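Local coordinates for protein endo-beta-mannanase (Opitutaceae bacterium TAV5, PDB 7BOB) that probably removes mannose units from the ends of beta-1,4-linked mannan chains, as an exo-beta-1,4-mannosidase of glycoside hydrolase family 5, at residues C29-W34 and A324-Y329; A528-T533 and L540-R545. All coordinates share one frame; numbering follows the deposited sequence.

In the fold
Contact 1 and contact 2 sit in different parts of the chain, on opposite sides of its centre. Their centres are 61 Å apart, and their nearest atoms are about 49 Å apart. Contact 1 joins two loops of the parallel eight-stranded barrel, the fold of glycoside hydrolase family 5. One loop follows strand 20-23 and the other follows strand 311-316. In this family the loops after the barrel strands shape the substrate cleft, so contact 1 probably lies on the catalytic side of the barrel. Contact 2 is a hairpin at the edge of the mixed sheet in the C-terminal part. Both segments of contact 1 come before those of contact 2 in the sequence.

Contact 1 (C29-W34 and A324-Y329); sequences CGVEMW and APLHPY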
loop_
_atom_site.group_PDB
_atom_site.type_symbol
_atom_site.label_atom_id
_atom_site.label_comp_id
_atom_site.label_asym_id
_atom_site.label_seq_id
_atom_site.Cartn_x
_atom_site.Cartn_y
_atom_site.Cartn_z
ATOM N N CYS A 29 18.406 -19.451 30.047
ATOM C CA CYS A 29 17.025 -19.698 29.652
ATOM C C CYS A 29 16.325 -18.513 29.004
ATOM O O CYS A 29 15.162 -18.659 28.619
ATOM C CB CYS A 29 16.211 -20.138 30.887
ATOM S SG CYS A 29 16.362 -18.977 32.301
ATOM N N GLY A 30 16.970 -17.344 28.897
ATOM C CA GLY A 30 16.318 -16.166 28.368
ATOM C C GLY A 30 14.910 -15.967 28.898
ATOM O O GLY A 30 14.675 -16.012 30.109
ATOM N N VAL A 31 13.959 -15.802 27.974
ATOM C CA VAL A 31 12.580 -15.457 28.293
ATOM C C VAL A 31 11.827 -16.546 29.039
ATOM O O VAL A 31 10.688 -16.307 29.453
ATOM C CB VAL A 31 11.778 -15.153 27.010
ATOM C CG1 VAL A 31 12.346 -13.957 26.299
ATOM C CG2 VAL A 31 11.745 -16.391 26.091
ATOM N N GLU A 32 12.394 -17.745 29.166
ATOM C CA GLU A 32 11.751 -18.820 29.916
ATOM C C GLU A 32 12.095 -18.779 31.408
ATOM O O GLU A 32 11.884 -19.779 32.096
ATOM C CB GLU A 32 12.130 -20.189 29.321
ATOM C CG GLU A 32 11.648 -20.418 27.845
ATOM C CD GLU A 32 10.138 -20.193 27.677
ATOM O OE1 GLU A 32 9.385 -20.722 28.520
ATOM O OE2 GLU A 32 9.696 -19.492 26.715
ATOM N N MET A 33 12.593 -17.640 31.911
ATOM C CA MET A 33 13.128 -17.554 33.274
ATOM C C MET A 33 12.147 -18.058 34.328
ATOM O O MET A 33 12.540 -18.778 35.250
ATOM C CB MET A 33 13.514 -16.113 33.597
ATOM C CG MET A 33 13.955 -15.918 35.035
ATOM S SD MET A 33 14.272 -14.181 35.440
ATOM C CE MET A 33 12.602 -13.519 35.358
ATOM N N TRP A 34 10.879 -17.653 34.241
ATOM C CA TRP A 34 9.911 -18.026 35.261
ATOM C C TRP A 34 9.670 -19.528 35.293
ATOM O O TRP A 34 9.400 -20.087 36.370
ATOM C CB TRP A 34 8.601 -17.276 35.044
ATOM C CG TRP A 34 8.789 -15.794 35.162
ATOM C CD1 TRP A 34 8.749 -14.875 34.144
ATOM C CD2 TRP A 34 9.072 -15.051 36.362
ATOM N NE1 TRP A 34 8.977 -13.610 34.640
ATOM C CE2 TRP A 34 9.177 -13.688 35.995
ATOM C CE3 TRP A 34 9.236 -15.406 37.712
ATOM C CZ2 TRP A 34 9.450 -12.676 36.930
ATOM C CZ3 TRP A 34 9.502 -14.404 38.641
ATOM C CH2 TRP A 34 9.607 -13.053 38.247
ATOM N N ALA A 324 20.584 -19.572 25.131
ATOM C CA ALA A 324 19.418 -20.437 25.167
ATOM C C ALA A 324 18.929 -20.718 23.743
ATOM O O ALA A 324 18.530 -19.780 23.033
ATOM C CB ALA A 324 18.308 -19.791 25.991
ATOM N N PRO A 325 18.979 -21.965 23.283
ATOM C CA PRO A 325 18.495 -22.287 21.920
ATOM C C PRO A 325 16.974 -22.399 21.872
ATOM O O PRO A 325 16.400 -23.462 21.741
ATOM C CB PRO A 325 19.194 -23.622 21.634
ATOM C CG PRO A 325 19.280 -24.281 23.003
ATOM C CD PRO A 325 19.453 -23.158 24.012
ATOM N N LEU A 326 16.270 -21.278 22.008
ATOM C CA LEU A 326 14.817 -21.361 22.014
ATOM C C LEU A 326 14.221 -20.044 21.533
ATOM O O LEU A 326 14.901 -19.015 21.455
ATOM C CB LEU A 326 14.290 -21.739 23.398
ATOM C CG LEU A 326 14.792 -20.920 24.588
ATOM C CD1 LEU A 326 14.021 -19.621 24.657
ATOM C CD2 LEU A 326 14.646 -21.720 25.909
ATOM N N HIS A 327 12.925 -20.105 21.218
ATOM C CA HIS A 327 12.169 -18.959 20.723
ATOM C C HIS A 327 12.266 -17.803 21.717
ATOM O O HIS A 327 12.003 -17.994 22.904
ATOM C CB HIS A 327 10.707 -19.383 20.512
ATOM C CG HIS A 327 9.808 -18.303 19.982
ATOM N ND1 HIS A 327 9.933 -17.782 18.706
ATOM C CD2 HIS A 327 8.730 -17.689 20.532
ATOM C CE1 HIS A 327 8.982 -16.884 18.503
ATOM N NE2 HIS A 327 8.243 -16.803 19.596
ATOM N N PRO A 328 12.605 -16.585 21.274
ATOM C CA PRO A 328 12.773 -16.142 19.889
ATOM C C PRO A 328 14.243 -15.952 19.478
ATOM O O PRO A 328 14.513 -15.304 18.456
ATOM C CB PRO A 328 12.050 -14.801 19.902
ATOM C CG PRO A 328 12.491 -14.208 21.253
ATOM C CD PRO A 328 12.648 -15.438 22.208
ATOM N N TYR A 329 15.178 -16.503 20.260
ATOM C CA TYR A 329 16.603 -16.366 19.967
ATOM C C TYR A 329 17.045 -17.187 18.762
ATOM O O TYR A 329 18.160 -16.961 18.270
ATOM C CB TYR A 329 17.435 -16.767 21.188
ATOM C CG TYR A 329 16.990 -16.057 22.444
ATOM C CD1 TYR A 329 17.302 -14.709 22.655
ATOM C CD2 TYR A 329 16.238 -16.717 23.408
ATOM C CE1 TYR A 329 16.869 -14.046 23.797
ATOM C CE2 TYR A 329 15.805 -16.052 24.556
ATOM C CZ TYR A 329 16.123 -14.721 24.739
ATOM O OH TYR A 329 15.685 -14.062 25.858
#
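Val-31 packs against Pro-328 and Tyr-329 where two loops of the beta/alpha barrel meet. One loop follows strand 20-23 and leads into helix 33-36. The other follows strand 311-316, the last strand of the barrel. Val-31 CB points toward the second loop, and its two methyls divide the work. CG2 sits in the crowded position between the backbone N and the carbonyl carbon (chi1 of CG1 -63°). There it lies 3.6 Å from His-327 O. Val-31 CG2 also touches Pro-328 CD at 4.1 Å. A cis peptide bond precedes Pro-328. CG1 takes the other direction and lies 3.4 Å from Tyr-329 OH. The Tyr-329 ring slides past Val-31 and carries its hydroxyl to Gly-30 CA, at 3.3 Å. Gly-30 has positive phi, which favours glycine, and its CA lies close against the tyrosine. Pro-328 CD lies over one face of the same ring, toward the rim.

Leu-326 crosses Glu-32 obliquely, and both its methyls reach the aliphatic part of that chain. The Glu-32 carboxylate turns elsewhere and forms a salt bridge with Arg-62. His-327 packs on His-399 of a second subunit, so this loop also meets the trimer interface. Ala-324 CB rests on the backbone of Cys-29, 3.8 Å from its carbonyl C.

Contact 2 (A528-T533 and L540-R545); sequences AQILMT and LVLRHR
Leu-531 lies across the end of Arg-543. Its CD2 sits over the centre of one face of the guanidinium, 3.5 Å from Arg-543 CZ. Its CD1 lies 3.5 Å from Arg-543 NH1. Leu-531 CD2 also touches Val-541 CG1, at 3.9 Å. Beyond it, Met-532 and Val-541 lie side by side and point the same way, with Met-532 SD 3.8 Å from Val-541 CG2. On the other face, Ile-530 CG1 meets Leu-542 CD2, and Ala-528 CB packs on Leu-542 CB.

The backbones set these positions. Gln-529 and Arg-543 form a hydrogen-bonded antiparallel pair. Gln-529 N to Arg-543 O and Arg-543 N to Gln-529 O are each 2.9 Å. The strands belong to a beta hairpin, and strand 529-533 forms the outer edge of the mixed sheet within this chain. Two classic beta bulges occur in the pairing, and the register shifts by one between Ile-530 and Met-532. In the first, Leu-531 N and Met-532 N both bond to Val-541 O. The Leu-531 bond is the more bent, 134° at the hydrogen. In the second, Val-541 N and Leu-540 N both bond to Met-532 O from the same face of its plane. Val-541 N sits well above that plane, yet its N-H aims nearly straight at Met-532 O (173°).

At the first bulge, the CB of Leu-531 points toward strand 539-546. Arg-543 CG lies opposite its own backbone N (chi1 -171°), and a bend at chi3 brings the guanidinium under the leucine methyls. Thr-552 OG1 on strand 549-554 holds Arg-543 NE. An alanine in place of Arg-543 removes the guanidinium, which would probably leave the Leu-531 methyls without the flat group they lie on and Thr-552 OG1 without its mate. On the other side, His-544 ND1 is hydrogen-bonded to Leu-487 O.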
loop_
_atom_site.group_PDB
_atom_site.type_symbol
_atom_site.label_atom_id
_atom_site.label_comp_id
_atom_site.label_asym_id
_atom_site.label_seq_id
_atom_site.Cartn_x
_atom_site.Cartn_y
_atom_site.Cartn_z
ATOM N N ALA A 528 8.255 41.526 2.218
ATOM C CA ALA A 528 9.496 40.776 2.315
ATOM C C ALA A 528 10.483 41.222 1.242
ATOM O O ALA A 528 10.102 41.676 0.158
ATOM C CB ALA A 528 9.245 39.273 2.195
ATOM N N GLN A 529 11.763 41.086 1.570
ATOM C CA GLN A 529 12.864 41.235 0.635
ATOM C C GLN A 529 13.231 39.876 0.061
ATOM O O GLN A 529 13.097 38.843 0.725
ATOM C CB GLN A 529 14.097 41.837 1.321
ATOM C CG GLN A 529 13.918 43.237 1.966
ATOM C CD GLN A 529 13.147 43.225 3.300
ATOM O OE1 GLN A 529 11.953 43.547 3.335
ATOM N NE2 GLN A 529 13.834 42.868 4.400
ATOM N N ILE A 530 13.700 39.876 -1.177
ATOM C CA ILE A 530 14.102 38.644 -1.844
ATOM C C ILE A 530 15.573 38.406 -1.520
ATOM O O ILE A 530 16.457 39.074 -2.060
ATOM C CB ILE A 530 13.846 38.721 -3.352
ATOM C CG1 ILE A 530 12.340 38.640 -3.616
ATOM C CG2 ILE A 530 14.568 37.605 -4.090
ATOM C CD1 ILE A 530 11.948 39.029 -5.037
ATOM N N LEU A 531 15.839 37.457 -0.629
ATOM C CA LEU A 531 17.214 37.217 -0.212
ATOM C C LEU A 531 17.980 36.374 -1.228
ATOM O O LEU A 531 19.182 36.590 -1.425
ATOM C CB LEU A 531 17.225 36.564 1.166
ATOM C CG LEU A 531 18.515 36.535 1.981
ATOM C CD1 LEU A 531 18.777 37.867 2.668
ATOM C CD2 LEU A 531 18.435 35.410 3.026
ATOM N N MET A 532 17.311 35.431 -1.889
ATOM C CA MET A 532 17.941 34.575 -2.884
ATOM C C MET A 532 16.923 34.264 -3.969
ATOM O O MET A 532 15.714 34.243 -3.724
ATOM C CB MET A 532 18.458 33.258 -2.287
ATOM C CG MET A 532 19.667 33.389 -1.392
ATOM S SD MET A 532 19.964 31.895 -0.412
ATOM C CE MET A 532 19.789 30.637 -1.695
ATOM N N THR A 533 17.426 34.000 -5.166
ATOM C CA THR A 533 16.604 33.602 -6.292
ATOM C C THR A 533 17.095 32.247 -6.757
ATOM O O THR A 533 18.224 31.850 -6.461
ATOM C CB THR A 533 16.692 34.619 -7.454
ATOM O OG1 THR A 533 18.071 34.931 -7.716
ATOM C CG2 THR A 533 15.963 35.906 -7.097
ATOM N N LEU A 540 13.253 32.580 -4.184
ATOM C CA LEU A 540 13.399 31.294 -3.513
ATOM C C LEU A 540 13.570 31.411 -1.999
ATOM O O LEU A 540 13.027 30.577 -1.269
ATOM C CB LEU A 540 14.576 30.518 -4.123
ATOM C CG LEU A 540 14.765 29.126 -3.522
ATOM C CD1 LEU A 540 13.484 28.299 -3.678
ATOM C CD2 LEU A 540 15.964 28.409 -4.135
ATOM N N VAL A 541 14.306 32.413 -1.509
ATOM C CA VAL A 541 14.406 32.697 -0.076
ATOM C C VAL A 541 13.978 34.140 0.169
ATOM O O VAL A 541 14.543 35.070 -0.422
ATOM C CB VAL A 541 15.822 32.459 0.484
ATOM C CG1 VAL A 541 15.831 32.727 1.978
ATOM C CG2 VAL A 541 16.303 31.032 0.207
ATOM N N LEU A 542 12.987 34.324 1.027
ATOM C CA LEU A 542 12.528 35.639 1.447
ATOM C C LEU A 542 13.011 35.954 2.860
ATOM O O LEU A 542 13.300 35.055 3.659
ATOM C CB LEU A 542 11.003 35.727 1.408
ATOM C CG LEU A 542 10.272 35.201 0.186
ATOM C CD1 LEU A 542 8.771 35.421 0.353
ATOM C CD2 LEU A 542 10.786 35.887 -1.083
ATOM N N ARG A 543 13.072 37.256 3.168
ATOM C CA ARG A 543 13.428 37.744 4.504
ATOM C C ARG A 543 12.521 38.913 4.867
ATOM O O ARG A 543 12.444 39.895 4.125
ATOM C CB ARG A 543 14.904 38.177 4.582
ATOM C CG ARG A 543 15.385 38.477 6.005
ATOM C CD ARG A 543 16.894 38.303 6.174
ATOM N NE ARG A 543 17.261 36.910 6.417
ATOM C CZ ARG A 543 18.497 36.419 6.335
ATOM N NH1 ARG A 543 19.523 37.211 6.022
ATOM N NH2 ARG A 543 18.708 35.125 6.577
ATOM N N HIS A 544 11.838 38.805 6.002
ATOM C CA HIS A 544 10.778 39.736 6.364
ATOM C C HIS A 544 10.943 40.113 7.818
ATOM O O HIS A 544 10.932 39.234 8.690
ATOM C CB HIS A 544 9.393 39.119 6.145
ATOM C CG HIS A 544 8.264 40.088 6.304
ATOM N ND1 HIS A 544 7.011 39.707 6.733
ATOM C CD2 HIS A 544 8.194 41.422 6.081
ATOM C CE1 HIS A 544 6.219 40.764 6.768
ATOM N NE2 HIS A 544 6.912 41.818 6.376
ATOM N N ARG A 545 11.071 41.405 8.089
ATOM C CA ARG A 545 11.156 41.866 9.465
ATOM C C ARG A 545 9.770 42.254 9.955
ATOM O O ARG A 545 8.998 42.895 9.225
ATOM C CB ARG A 545 12.146 43.027 9.559
ATOM C CG ARG A 545 13.587 42.559 9.400
ATOM C CD ARG A 545 14.586 43.573 10.007
ATOM N NE ARG A 545 14.188 44.087 11.316
ATOM C CZ ARG A 545 14.448 43.431 12.443
ATOM N NH1 ARG A 545 15.076 42.287 12.408
ATOM N NH2 ARG A 545 14.098 43.888 13.621
#